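Long-range contacts in transcriptional regulators (LACI-FAMILY TRANSCRIPTIONAL REGULATORY PROTEIN) (Corynebacterium glutamicum, PDB 3GYB), which probably acts as a DNA-binding transcription factor of the LacI family, with a periplasmic-binding-protein-like domain that binds a magnesium ion: residues L221-T226 with I264-C269; G210-P215 with I227-I232; I121-V126 with F181-I186; L116-I121 with E176-F181. One frame throughout, in Å; residues are numbered along the deposited sequence.

Overall arrangement
All four contacts lie along neighbouring strands of one sheet: 226-228, 207-211, 179-182 and 121-124. Contact 4 and contact 3 follow each other along the pair 121-124 and 179-182, share Ile-121 and Phe-181, and have centres about 12 Å apart. Contact 2 pairs the next two strands and holds the magnesium ion. Contact 1 joins the loop before strand 226-228 to the loop after strand 258-264, with one strand pair, Thr-226 and Ile-264; the Thr-226 side chain is about 7 Å from the magnesium ion. Asp-185 of contact 3 ties three contacts together: its OD1 lies 2.8 Å from Thr-226 OG1 of contact 1, and its OD2 lies 2.8 Å from Thr-214 N of contact 2. Contact 4 is remote from the metal.

Contact 1 of 4, residues L221-T226 with I264-C269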
loop_
_atom_site.group_PDB
_atom_site.type_symbol
_atom_site.label_atom_id
_atom_site.label_comp_id
_atom_site.label_asym_id
_atom_site.label_seq_id
_atom_site.Cartn_x
_atom_site.Cartn_y
_atom_site.Cartn_z
ATOM N N LEU A 221 -8.845 -8.697 8.033
ATOM C CA LEU A 221 -7.927 -8.569 9.160
ATOM C C LEU A 221 -8.017 -7.214 9.860
ATOM O O LEU A 221 -8.102 -7.137 11.089
ATOM C CB LEU A 221 -6.487 -8.795 8.694
ATOM C CG LEU A 221 -5.431 -8.670 9.797
ATOM C CD1 LEU A 221 -5.648 -9.787 10.817
ATOM C CD2 LEU A 221 -4.035 -8.754 9.196
ATOM N N ILE A 222 -7.995 -6.146 9.076
ATOM C CA ILE A 222 -8.040 -4.804 9.639
ATOM C C ILE A 222 -9.487 -4.355 9.859
ATOM O O ILE A 222 -9.814 -3.805 10.915
ATOM C CB ILE A 222 -7.264 -3.843 8.725
ATOM C CG1 ILE A 222 -5.814 -4.341 8.611
ATOM C CG2 ILE A 222 -7.306 -2.431 9.280
ATOM C CD1 ILE A 222 -4.947 -3.541 7.654
ATOM N N ASN A 223 -10.340 -4.590 8.863
ATOM C CA ASN A 223 -11.769 -4.285 8.964
ATOM C C ASN A 223 -12.025 -2.935 9.637
ATOM O O ASN A 223 -12.769 -2.840 10.610
ATOM C CB ASN A 223 -12.435 -5.406 9.766
ATOM C CG ASN A 223 -13.935 -5.453 9.579
ATOM O OD1 ASN A 223 -14.438 -5.234 8.484
ATOM N ND2 ASN A 223 -14.655 -5.756 10.652
ATOM N N LEU A 224 -11.431 -1.896 9.064
ATOM C CA LEU A 224 -11.486 -0.535 9.597
ATOM C C LEU A 224 -12.678 0.352 9.221
ATOM O O LEU A 224 -12.959 0.560 8.041
ATOM C CB LEU A 224 -10.202 0.187 9.162
ATOM C CG LEU A 224 -9.349 1.137 10.015
ATOM C CD1 LEU A 224 -8.668 2.108 9.053
ATOM C CD2 LEU A 224 -10.152 1.893 11.053
ATOM N N THR A 225 -13.358 0.893 10.231
ATOM C CA THR A 225 -14.463 1.819 9.990
ATOM C C THR A 225 -13.734 3.065 9.494
ATOM O O THR A 225 -12.754 3.498 10.096
ATOM C CB THR A 225 -15.225 2.106 11.288
ATOM O OG1 THR A 225 -15.919 0.919 11.681
ATOM C CG2 THR A 225 -16.225 3.246 11.103
ATOM N N THR A 226 -14.214 3.644 8.400
ATOM C CA THR A 226 -13.516 4.771 7.802
ATOM C C THR A 226 -14.441 5.660 6.980
ATOM O O THR A 226 -15.565 5.281 6.649
ATOM C CB THR A 226 -12.396 4.211 6.880
ATOM O OG1 THR A 226 -11.651 5.272 6.277
ATOM C CG2 THR A 226 -13.019 3.350 5.781
ATOM N N ILE A 264 -18.342 4.515 6.163
ATOM C CA ILE A 264 -18.377 3.091 5.867
ATOM C C ILE A 264 -18.134 2.434 7.212
ATOM O O ILE A 264 -17.032 2.506 7.760
ATOM C CB ILE A 264 -17.269 2.655 4.890
ATOM C CG1 ILE A 264 -17.479 3.317 3.524
ATOM C CG2 ILE A 264 -17.293 1.139 4.731
ATOM C CD1 ILE A 264 -16.433 2.932 2.492
ATOM N N GLU A 265 -19.174 1.819 7.754
ATOM C CA GLU A 265 -19.066 1.172 9.046
ATOM C C GLU A 265 -18.550 -0.250 8.938
ATOM O O GLU A 265 -19.104 -1.080 8.205
ATOM C CB GLU A 265 -20.419 1.167 9.757
ATOM C CG GLU A 265 -20.923 2.544 10.142
ATOM C CD GLU A 265 -22.180 2.480 10.984
ATOM O OE1 GLU A 265 -22.114 1.963 12.121
ATOM O OE2 GLU A 265 -23.237 2.944 10.507
ATOM N N ARG A 266 -17.470 -0.520 9.659
ATOM C CA ARG A 266 -16.903 -1.851 9.684
ATOM C C ARG A 266 -16.824 -2.307 11.135
ATOM O O ARG A 266 -17.810 -2.180 11.863
ATOM C CB ARG A 266 -15.540 -1.890 8.985
ATOM C CG ARG A 266 -15.663 -1.655 7.474
ATOM C CD ARG A 266 -14.494 -2.223 6.678
ATOM N NE ARG A 266 -14.698 -2.013 5.244
ATOM C CZ ARG A 266 -14.286 -0.941 4.570
ATOM N NH1 ARG A 266 -13.625 0.032 5.191
ATOM N NH2 ARG A 266 -14.564 -0.824 3.278
ATOM N N GLY A 267 -15.675 -2.790 11.591
ATOM C CA GLY A 267 -15.649 -3.289 12.958
ATOM C C GLY A 267 -14.851 -2.585 14.032
ATOM O O GLY A 267 -14.706 -3.124 15.128
ATOM N N THR A 268 -14.364 -1.383 13.759
ATOM C CA THR A 268 -13.542 -0.698 14.749
ATOM C C THR A 268 -14.201 0.360 15.635
ATOM O O THR A 268 -13.516 1.025 16.410
ATOM C CB THR A 268 -12.303 -0.088 14.080
ATOM O OG1 THR A 268 -12.714 0.774 13.017
ATOM C CG2 THR A 268 -11.397 -1.191 13.523
ATOM N N CYS A 269 -15.517 0.515 15.528
ATOM C CA CYS A 269 -16.241 1.470 16.366
ATOM C C CYS A 269 -17.387 0.745 17.058
ATOM O O CYS A 269 -17.897 -0.252 16.546
ATOM C CB CYS A 269 -16.808 2.629 15.535
ATOM S SG CYS A 269 -15.598 3.889 15.051
HETATM O O HOH W 1 -17.813 0.306 13.275
#
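Thr-225 OG1 is gripped from several sides. Arg-266 N donates to it over 2.9 Å, and Thr-268 N adds a weak, longer bond. Water 1 lies 2.6 Å from the same oxygen; it also donates to Arg-266 O and accepts from Cys-269 N. OG1 sits beside its own backbone N, anti to the carbonyl carbon (chi1 -69°), and this turns it into the bend of 266-269. The exchange is mutual, because Thr-225 N donates to Thr-268 OG1 (2.9 Å). That hydroxyl has a further partner in Ile-208 O of strand 207-211. Next along the chain, Thr-226 and Ile-264 form an antiparallel hydrogen-bonded pair. It joins strand 226-228 to the end of strand 258-264 within the periplasmic-binding-protein-like fold. Thr-226 N donates to Ile-264 O, and Ile-264 N returns a bond of 2.9 Å to Thr-226 O. Arg-266 runs extended from CG to NE past Asn-223. Its NH1 meets Leu-224 O at 3.0 Å, with the oxygen in the guanidinium plane. Ile-264 CG2 covers one face of that group, and Asn-213 OD1 takes NH2. Asn-223 turns its amide plane 57° from the guanidinium, and its OD1 lies 3.5 Å from Arg-266 CD. Asn-223 O accepts from Gly-267 N at 3.1 Å.

Contact 2 of 4, residues G210-P215 with I227-I232; sequences GYDNTP and IDDNSI. With MG (magnesium ion), chain C.
Asp-212 and Asp-229 meet at a magnesium ion. The metal takes Asp-212 O at 2.2 Å and Asp-229 OD1 at 2.1 Å. Ser-231 OG and waters 3, 4 and 5 complete six ligands. The waters are held in turn by the protein: water 3 probably donates to Asn-213 O, water 4 donates to Asp-228 OD1 and water 5 to Asp-229 OD2. Ser-231 OG is also hydrogen-bonded to Asp-22 OD1. The two carboxylates come close, with Asp-212 OD1 3.6 Å from Asp-229 OD2. Water 2 donates to both oxygens, which should ease their mutual repulsion. The Asp-229 carboxylate swings between its own backbone N and carbonyl carbon (chi1 65°), and this carries OD1 to the metal. Asp-228 OD1 accepts from Asn-230 N at 2.8 Å, forming an Asx turn just before helix 231-246. Just past strand 207-211, Asp-212 N donates to Ile-227 O over 2.8 Å in a nearly straight bond. Ile-227 N donates to Gly-210 O. Ile-227 CG2 lies over one face of the Tyr-211 ring, 3.8 Å from its centroid, while Asp-229 CB meets the ring edge. Tyr-211 OH is satisfied by Asn-100. The strand ends belong to a beta-alpha-beta unit (207-211, 215-218, 226-228), and the loops that leave them, with Ser-231 in the first turn of helix 231-246, build the magnesium site.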
loop_
_atom_site.group_PDB
_atom_site.type_symbol
_atom_site.label_atom_id
_atom_site.label_comp_id
_atom_site.label_asym_id
_atom_site.label_seq_id
_atom_site.Cartn_x
_atom_site.Cartn_y
_atom_site.Cartn_z
ATOM N N GLY A 210 -11.081 5.792 10.664
ATOM C CA GLY A 210 -10.084 6.359 9.773
ATOM C C GLY A 210 -10.677 7.220 8.678
ATOM O O GLY A 210 -11.807 7.696 8.795
ATOM N N TYR A 211 -9.921 7.409 7.602
ATOM C CA TYR A 211 -10.359 8.237 6.483
ATOM C C TYR A 211 -9.572 7.812 5.247
ATOM O O TYR A 211 -8.347 7.722 5.300
ATOM C CB TYR A 211 -10.073 9.716 6.804
ATOM C CG TYR A 211 -10.917 10.739 6.057
ATOM C CD1 TYR A 211 -11.693 11.666 6.758
ATOM C CD2 TYR A 211 -10.909 10.809 4.667
ATOM C CE1 TYR A 211 -12.434 12.639 6.091
ATOM C CE2 TYR A 211 -11.654 11.784 3.987
ATOM C CZ TYR A 211 -12.409 12.691 4.710
ATOM O OH TYR A 211 -13.141 13.657 4.045
ATOM N N ASP A 212 -10.296 7.528 4.163
ATOM C CA ASP A 212 -9.754 7.120 2.858
ATOM C C ASP A 212 -10.336 5.826 2.306
ATOM O O ASP A 212 -10.383 5.649 1.105
ATOM C CB ASP A 212 -8.226 6.936 2.867
ATOM C CG ASP A 212 -7.467 8.247 2.948
ATOM O OD1 ASP A 212 -8.088 9.318 2.782
ATOM O OD2 ASP A 212 -6.240 8.192 3.175
ATOM N N ASN A 213 -10.786 4.924 3.170
ATOM C CA ASN A 213 -11.283 3.625 2.712
ATOM C C ASN A 213 -10.254 2.975 1.786
ATOM O O ASN A 213 -10.559 2.563 0.655
ATOM C CB ASN A 213 -12.621 3.721 1.979
ATOM C CG ASN A 213 -13.207 2.340 1.703
ATOM O OD1 ASN A 213 -13.153 1.466 2.566
ATOM N ND2 ASN A 213 -13.758 2.136 0.509
ATOM N N THR A 214 -9.026 2.903 2.286
ATOM C CA THR A 214 -7.912 2.290 1.574
ATOM C C THR A 214 -8.198 0.797 1.449
ATOM O O THR A 214 -9.058 0.262 2.150
ATOM C CB THR A 214 -6.611 2.403 2.380
ATOM O OG1 THR A 214 -6.831 1.863 3.691
ATOM C CG2 THR A 214 -6.147 3.841 2.487
ATOM N N PRO A 215 -7.482 0.106 0.551
ATOM C CA PRO A 215 -7.698 -1.336 0.392
ATOM C C PRO A 215 -7.419 -2.041 1.727
ATOM O O PRO A 215 -8.056 -3.037 2.060
ATOM C CB PRO A 215 -6.687 -1.713 -0.685
ATOM C CG PRO A 215 -6.654 -0.486 -1.543
ATOM C CD PRO A 215 -6.603 0.626 -0.512
ATOM N N ILE A 227 -13.959 6.853 6.659
ATOM C CA ILE A 227 -14.718 7.785 5.838
ATOM C C ILE A 227 -14.274 7.587 4.394
ATOM O O ILE A 227 -13.089 7.705 4.080
ATOM C CB ILE A 227 -14.432 9.249 6.232
ATOM C CG1 ILE A 227 -14.878 9.504 7.676
ATOM C CG2 ILE A 227 -15.109 10.194 5.243
ATOM C CD1 ILE A 227 -16.342 9.203 7.950
ATOM N N ASP A 228 -15.218 7.259 3.522
ATOM C CA ASP A 228 -14.915 7.082 2.109
ATOM C C ASP A 228 -14.630 8.483 1.565
ATOM O O ASP A 228 -15.487 9.366 1.650
ATOM C CB ASP A 228 -16.130 6.478 1.397
ATOM C CG ASP A 228 -15.833 6.053 -0.025
ATOM O OD1 ASP A 228 -14.886 6.589 -0.635
ATOM O OD2 ASP A 228 -16.570 5.184 -0.540
ATOM N N ASP A 229 -13.424 8.697 1.038
ATOM C CA ASP A 229 -13.049 10.000 0.489
ATOM C C ASP A 229 -13.432 10.096 -0.989
ATOM O O ASP A 229 -12.998 11.012 -1.695
ATOM C CB ASP A 229 -11.536 10.235 0.651
ATOM C CG ASP A 229 -10.704 9.253 -0.157
ATOM O OD1 ASP A 229 -11.230 8.164 -0.434
ATOM O OD2 ASP A 229 -9.540 9.558 -0.508
ATOM N N ASN A 230 -14.238 9.142 -1.446
ATOM C CA ASN A 230 -14.691 9.100 -2.830
ATOM C C ASN A 230 -13.506 9.229 -3.787
ATOM O O ASN A 230 -13.579 9.946 -4.786
ATOM C CB ASN A 230 -15.684 10.239 -3.092
ATOM C CG ASN A 230 -16.711 9.885 -4.144
ATOM O OD1 ASN A 230 -16.421 9.150 -5.090
ATOM N ND2 ASN A 230 -17.922 10.415 -3.989
ATOM N N SER A 231 -12.412 8.537 -3.480
ATOM C CA SER A 231 -11.230 8.608 -4.329
ATOM C C SER A 231 -11.504 8.074 -5.734
ATOM O O SER A 231 -10.809 8.430 -6.681
ATOM C CB SER A 231 -10.064 7.857 -3.677
ATOM O OG SER A 231 -10.491 6.613 -3.166
ATOM N N ILE A 232 -12.512 7.217 -5.876
ATOM C CA ILE A 232 -12.847 6.698 -7.194
ATOM C C ILE A 232 -13.499 7.824 -7.993
ATOM O O ILE A 232 -13.179 8.040 -9.162
ATOM C CB ILE A 232 -13.807 5.494 -7.095
ATOM C CG1 ILE A 232 -13.067 4.305 -6.475
ATOM C CG2 ILE A 232 -14.341 5.130 -8.470
ATOM C CD1 ILE A 232 -13.964 3.150 -6.101
HETATM MG MG MG C . -10.458 6.266 -0.963
HETATM O O HOH W 2 -7.979 11.358 1.173
HETATM O O HOH W 3 -9.830 4.169 -1.411
HETATM O O HOH W 4 -12.521 5.594 -1.103
HETATM O O HOH W 5 -8.431 7.149 -0.854
#

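Contact 3 of 4, residues I121-V126 with F181-I186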
loop_
_atom_site.group_PDB
_atom_site.type_symbol
_atom_site.label_atom_id
_atom_site.label_comp_id
_atom_site.label_asym_id
_atom_site.label_seq_id
_atom_site.Cartn_x
_atom_site.Cartn_y
_atom_site.Cartn_z
ATOM N N ILE A 121 -13.160 12.303 22.934
ATOM C CA ILE A 121 -12.729 11.949 21.591
ATOM C C ILE A 121 -11.442 12.663 21.222
ATOM O O ILE A 121 -11.294 13.862 21.459
ATOM C CB ILE A 121 -13.823 12.331 20.574
ATOM C CG1 ILE A 121 -15.115 11.580 20.912
ATOM C CG2 ILE A 121 -13.355 12.031 19.159
ATOM C CD1 ILE A 121 -16.350 12.097 20.186
ATOM N N ALA A 122 -10.508 11.920 20.639
ATOM C CA ALA A 122 -9.239 12.510 20.235
ATOM C C ALA A 122 -9.028 12.379 18.734
ATOM O O ALA A 122 -9.551 11.462 18.099
ATOM C CB ALA A 122 -8.094 11.846 20.982
ATOM N N HIS A 123 -8.253 13.303 18.177
ATOM C CA HIS A 123 -7.952 13.309 16.750
ATOM C C HIS A 123 -6.458 13.172 16.502
ATOM O O HIS A 123 -5.657 13.869 17.126
ATOM C CB HIS A 123 -8.436 14.618 16.119
ATOM C CG HIS A 123 -8.050 14.786 14.680
ATOM N ND1 HIS A 123 -8.514 13.956 13.682
ATOM C CD2 HIS A 123 -7.288 15.722 14.066
ATOM C CE1 HIS A 123 -8.061 14.378 12.515
ATOM N NE2 HIS A 123 -7.314 15.448 12.720
ATOM N N LEU A 124 -6.080 12.259 15.613
ATOM C CA LEU A 124 -4.673 12.095 15.256
ATOM C C LEU A 124 -4.513 12.897 13.976
ATOM O O LEU A 124 -5.047 12.525 12.935
ATOM C CB LEU A 124 -4.339 10.623 15.001
ATOM C CG LEU A 124 -4.347 9.748 16.248
ATOM C CD1 LEU A 124 -4.101 8.294 15.866
ATOM C CD2 LEU A 124 -3.270 10.244 17.205
ATOM N N ARG A 125 -3.780 14.000 14.044
ATOM C CA ARG A 125 -3.639 14.843 12.868
ATOM C C ARG A 125 -2.441 14.602 11.964
ATOM O O ARG A 125 -1.475 13.943 12.337
ATOM C CB ARG A 125 -3.694 16.325 13.275
ATOM C CG ARG A 125 -2.673 16.758 14.295
ATOM C CD ARG A 125 -2.937 18.194 14.774
ATOM N NE ARG A 125 -3.058 19.148 13.673
ATOM C CZ ARG A 125 -3.088 20.470 13.828
ATOM N NH1 ARG A 125 -3.004 21.003 15.041
ATOM N NH2 ARG A 125 -3.196 21.263 12.769
ATOM N N VAL A 126 -2.551 15.151 10.758
ATOM C CA VAL A 126 -1.530 15.074 9.720
ATOM C C VAL A 126 -1.310 16.511 9.241
ATOM O O VAL A 126 -2.256 17.295 9.179
ATOM C CB VAL A 126 -2.013 14.196 8.547
ATOM C CG1 VAL A 126 -1.004 14.233 7.415
ATOM C CG2 VAL A 126 -2.216 12.767 9.027
ATOM N N PHE A 181 -10.421 9.643 16.113
ATOM C CA PHE A 181 -10.722 9.890 14.710
ATOM C C PHE A 181 -9.354 10.157 14.097
ATOM O O PHE A 181 -8.752 11.208 14.323
ATOM C CB PHE A 181 -11.644 11.107 14.513
ATOM C CG PHE A 181 -11.596 11.689 13.117
ATOM C CD1 PHE A 181 -11.511 10.865 11.995
ATOM C CD2 PHE A 181 -11.626 13.067 12.926
ATOM C CE1 PHE A 181 -11.455 11.400 10.711
ATOM C CE2 PHE A 181 -11.571 13.612 11.644
ATOM C CZ PHE A 181 -11.484 12.779 10.535
ATOM N N SER A 182 -8.849 9.180 13.349
ATOM C CA SER A 182 -7.552 9.288 12.702
ATOM C C SER A 182 -7.699 10.039 11.383
ATOM O O SER A 182 -8.590 9.742 10.588
ATOM C CB SER A 182 -6.984 7.890 12.444
ATOM O OG SER A 182 -5.674 7.975 11.917
ATOM N N SER A 183 -6.811 10.999 11.145
ATOM C CA SER A 183 -6.879 11.805 9.933
ATOM C C SER A 183 -6.930 10.960 8.668
ATOM O O SER A 183 -7.528 11.365 7.675
ATOM C CB SER A 183 -5.695 12.776 9.869
ATOM O OG SER A 183 -5.951 13.803 8.927
ATOM N N ASN A 184 -6.307 9.786 8.698
ATOM C CA ASN A 184 -6.339 8.898 7.539
ATOM C C ASN A 184 -6.133 7.451 7.963
ATOM O O ASN A 184 -5.778 7.178 9.107
ATOM C CB ASN A 184 -5.283 9.306 6.514
ATOM C CG ASN A 184 -3.914 9.431 7.124
ATOM O OD1 ASN A 184 -3.379 8.468 7.670
ATOM N ND2 ASN A 184 -3.343 10.628 7.055
ATOM N N ASP A 185 -6.381 6.528 7.036
ATOM C CA ASP A 185 -6.252 5.103 7.324
ATOM C C ASP A 185 -4.865 4.622 7.717
ATOM O O ASP A 185 -4.729 3.845 8.658
ATOM C CB ASP A 185 -6.716 4.275 6.121
ATOM C CG ASP A 185 -8.224 4.273 5.949
ATOM O OD1 ASP A 185 -8.939 4.891 6.776
ATOM O OD2 ASP A 185 -8.693 3.635 4.974
ATOM N N ILE A 186 -3.834 5.062 7.003
ATOM C CA ILE A 186 -2.493 4.585 7.316
ATOM C C ILE A 186 -2.127 4.966 8.749
ATOM O O ILE A 186 -1.502 4.190 9.466
ATOM C CB ILE A 186 -1.453 5.123 6.294
ATOM C CG1 ILE A 186 -0.135 4.363 6.449
ATOM C CG2 ILE A 186 -1.240 6.611 6.473
ATOM C CD1 ILE A 186 -0.263 2.866 6.197
HETATM O O HOH W 6 -5.660 15.964 10.504
#
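His-123 and Phe-181 both hold CG anti to the backbone N (chi1 174° and 160°), which lays their side chains next to each other, pointing the same way. The rings meet obliquely, with planes 38° apart and centroids 4.8 Å apart. His-123 ND1 donates to Phe-181 O at 2.8 Å, though the oxygen is tilted from the imidazole plane. Leu-124 N reaches the same oxygen at 3.1 Å from the opposite face of the carbonyl, so this acceptor is gripped twice. Phe-181 N closes the pattern on Ala-122 O (2.8 Å). The two backbone bonds are those of parallel neighbours, strands 121-124 and 179-182, in the central sheet of the periplasmic-binding-protein-like fold. Helices 102-115 and 160-173 cover its faces: Phe-181 rests on Ala-106 and Ala-109, and Leu-124 on Leu-170. Just past strand 179-182, Ser-183 N donates to Leu-124 O over 2.9 Å. Water 6 bridges the far side of the imidazole. It lies 2.8 Å from His-123 NE2 and 2.7 Å from Ser-183 OG, and it accepts from Val-126 N. Both ring nitrogens of His-123 therefore have partners, which fixes the turn of the ring. Val-126 puts CG2 alongside Ser-183 CB and against the amide of Asn-184, whose side chain it crosses at about a right angle. Asn-184 is the N-cap of helix 185-198, and its OD1 is hydrogen-bonded to Thr-187 OG1.

Contact 4 of 4, residues L116-I121 with E176-F181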
loop_
_atom_site.group_PDB
_atom_site.type_symbol
_atom_site.label_atom_id
_atom_site.label_comp_id
_atom_site.label_asym_id
_atom_site.label_seq_id
_atom_site.Cartn_x
_atom_site.Cartn_y
_atom_site.Cartn_z
ATOM N N LEU A 116 -22.385 7.875 18.835
ATOM C CA LEU A 116 -22.170 6.565 19.454
ATOM C C LEU A 116 -22.035 6.676 20.972
ATOM O O LEU A 116 -21.890 5.667 21.668
ATOM C CB LEU A 116 -20.925 5.881 18.876
ATOM C CG LEU A 116 -21.075 5.240 17.495
ATOM C CD1 LEU A 116 -19.714 4.819 16.964
ATOM C CD2 LEU A 116 -22.000 4.038 17.592
ATOM N N GLY A 117 -22.064 7.903 21.486
ATOM C CA GLY A 117 -21.964 8.088 22.925
ATOM C C GLY A 117 -20.602 8.464 23.480
ATOM O O GLY A 117 -20.433 8.567 24.696
ATOM N N HIS A 118 -19.626 8.668 22.604
ATOM C CA HIS A 118 -18.287 9.042 23.047
ATOM C C HIS A 118 -18.218 10.547 23.284
ATOM O O HIS A 118 -18.800 11.323 22.528
ATOM C CB HIS A 118 -17.250 8.655 21.987
ATOM C CG HIS A 118 -17.120 7.180 21.774
ATOM N ND1 HIS A 118 -16.334 6.378 22.573
ATOM C CD2 HIS A 118 -17.695 6.358 20.864
ATOM C CE1 HIS A 118 -16.431 5.124 22.164
ATOM N NE2 HIS A 118 -17.249 5.085 21.128
ATOM N N THR A 119 -17.514 10.959 24.336
ATOM C CA THR A 119 -17.348 12.377 24.630
ATOM C C THR A 119 -15.861 12.720 24.670
ATOM O O THR A 119 -15.454 13.783 24.205
ATOM C CB THR A 119 -18.019 12.774 25.963
ATOM O OG1 THR A 119 -17.625 11.863 26.996
ATOM C CG2 THR A 119 -19.534 12.757 25.810
ATOM N N HIS A 120 -15.055 11.823 25.228
ATOM C CA HIS A 120 -13.609 12.029 25.276
ATOM C C HIS A 120 -13.050 11.482 23.970
ATOM O O HIS A 120 -12.545 10.359 23.901
ATOM C CB HIS A 120 -13.008 11.304 26.482
ATOM C CG HIS A 120 -13.350 11.951 27.787
ATOM N ND1 HIS A 120 -12.892 13.204 28.134
ATOM C CD2 HIS A 120 -14.146 11.546 28.805
ATOM C CE1 HIS A 120 -13.396 13.545 29.307
ATOM N NE2 HIS A 120 -14.160 12.557 29.737
ATOM N N ILE A 121 -13.160 12.303 22.934
ATOM C CA ILE A 121 -12.729 11.949 21.591
ATOM C C ILE A 121 -11.442 12.663 21.222
ATOM O O ILE A 121 -11.294 13.862 21.459
ATOM C CB ILE A 121 -13.823 12.331 20.574
ATOM C CG1 ILE A 121 -15.115 11.580 20.912
ATOM C CG2 ILE A 121 -13.355 12.031 19.159
ATOM C CD1 ILE A 121 -16.350 12.097 20.186
ATOM N N GLU A 176 -8.298 8.771 29.436
ATOM C CA GLU A 176 -9.752 8.924 29.469
ATOM C C GLU A 176 -10.346 8.837 28.061
ATOM O O GLU A 176 -11.556 8.670 27.896
ATOM C CB GLU A 176 -10.135 10.270 30.098
ATOM C CG GLU A 176 -9.770 11.478 29.250
ATOM C CD GLU A 176 -8.393 12.040 29.555
ATOM O OE1 GLU A 176 -7.541 11.308 30.100
ATOM O OE2 GLU A 176 -8.160 13.223 29.231
ATOM N N VAL A 177 -9.495 8.963 27.047
ATOM C CA VAL A 177 -9.948 8.901 25.659
ATOM C C VAL A 177 -10.570 7.546 25.336
ATOM O O VAL A 177 -9.971 6.503 25.601
ATOM C CB VAL A 177 -8.778 9.160 24.689
ATOM C CG1 VAL A 177 -9.201 8.867 23.251
ATOM C CG2 VAL A 177 -8.327 10.604 24.816
ATOM N N THR A 178 -11.768 7.568 24.758
ATOM C CA THR A 178 -12.468 6.332 24.412
ATOM C C THR A 178 -12.628 6.113 22.912
ATOM O O THR A 178 -13.027 5.030 22.474
ATOM C CB THR A 178 -13.871 6.284 25.062
ATOM O OG1 THR A 178 -14.677 7.362 24.563
ATOM C CG2 THR A 178 -13.755 6.412 26.566
ATOM N N ALA A 179 -12.314 7.130 22.118
ATOM C CA ALA A 179 -12.441 7.007 20.671
ATOM C C ALA A 179 -11.462 7.934 19.981
ATOM O O ALA A 179 -11.176 9.025 20.474
ATOM C CB ALA A 179 -13.868 7.336 20.237
ATOM N N ILE A 180 -10.953 7.489 18.840
ATOM C CA ILE A 180 -10.003 8.274 18.070
ATOM C C ILE A 180 -10.448 8.414 16.623
ATOM O O ILE A 180 -10.843 7.430 15.993
ATOM C CB ILE A 180 -8.602 7.605 18.061
ATOM C CG1 ILE A 180 -8.016 7.595 19.474
ATOM C CG2 ILE A 180 -7.678 8.340 17.093
ATOM C CD1 ILE A 180 -6.731 6.772 19.613
ATOM N N PHE A 181 -10.421 9.643 16.113
ATOM C CA PHE A 181 -10.722 9.890 14.710
ATOM C C PHE A 181 -9.354 10.157 14.097
ATOM O O PHE A 181 -8.752 11.208 14.323
ATOM C CB PHE A 181 -11.644 11.107 14.513
ATOM C CG PHE A 181 -11.596 11.689 13.117
ATOM C CD1 PHE A 181 -11.511 10.865 11.995
ATOM C CD2 PHE A 181 -11.626 13.067 12.926
ATOM C CE1 PHE A 181 -11.455 11.400 10.711
ATOM C CE2 PHE A 181 -11.571 13.612 11.644
ATOM C CZ PHE A 181 -11.484 12.779 10.535
HETATM O O HOH W 7 -16.028 9.183 25.993
#
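His-120 O accepts a bond from Thr-178 N at 3.0 Å, and one residue on Ile-121 and Ala-179 pair in parallel. Here strands 121-124 and 179-182 of the periplasmic-binding-protein-like sheet begin. The loop that leads in leaves helix 102-115 through a Schellman motif at Gly-117, and His-120 is the centre of an inverse gamma turn. His-118 carries much of the side-chain contact. Its CG stands beside its backbone N (chi1 -65°), which turns the ring toward Thr-178 and Ala-179. ND1 and Thr-178 OG1 share a nearly straight hydrogen bond of 2.8 Å at the ring edge; either could be the donor. Ala-179 CB lies over one ring face as a CH-pi contact, 3.7 Å from the centroid. NE2 is bonded to Ala-270 O, so both imidazole nitrogens are engaged and the ring is fixed. Water 7 links the segments at this point: it accepts from Thr-119 N and lies 2.7 Å from Thr-178 OG1. Ile-121 turns to the same side of the sheet as Ala-179 and packs on Leu-113 and Phe-138. The backbone N of Ala-179 is buried without a polar partner. Farther out, Glu-176 holds CG between its backbone N and carbonyl carbon (chi1 69°), which lays CG over the His-120 ring. Its carboxylate stands 88° from that ring plane, and Glu-176 CG is 3.7 Å from His-120 ND1.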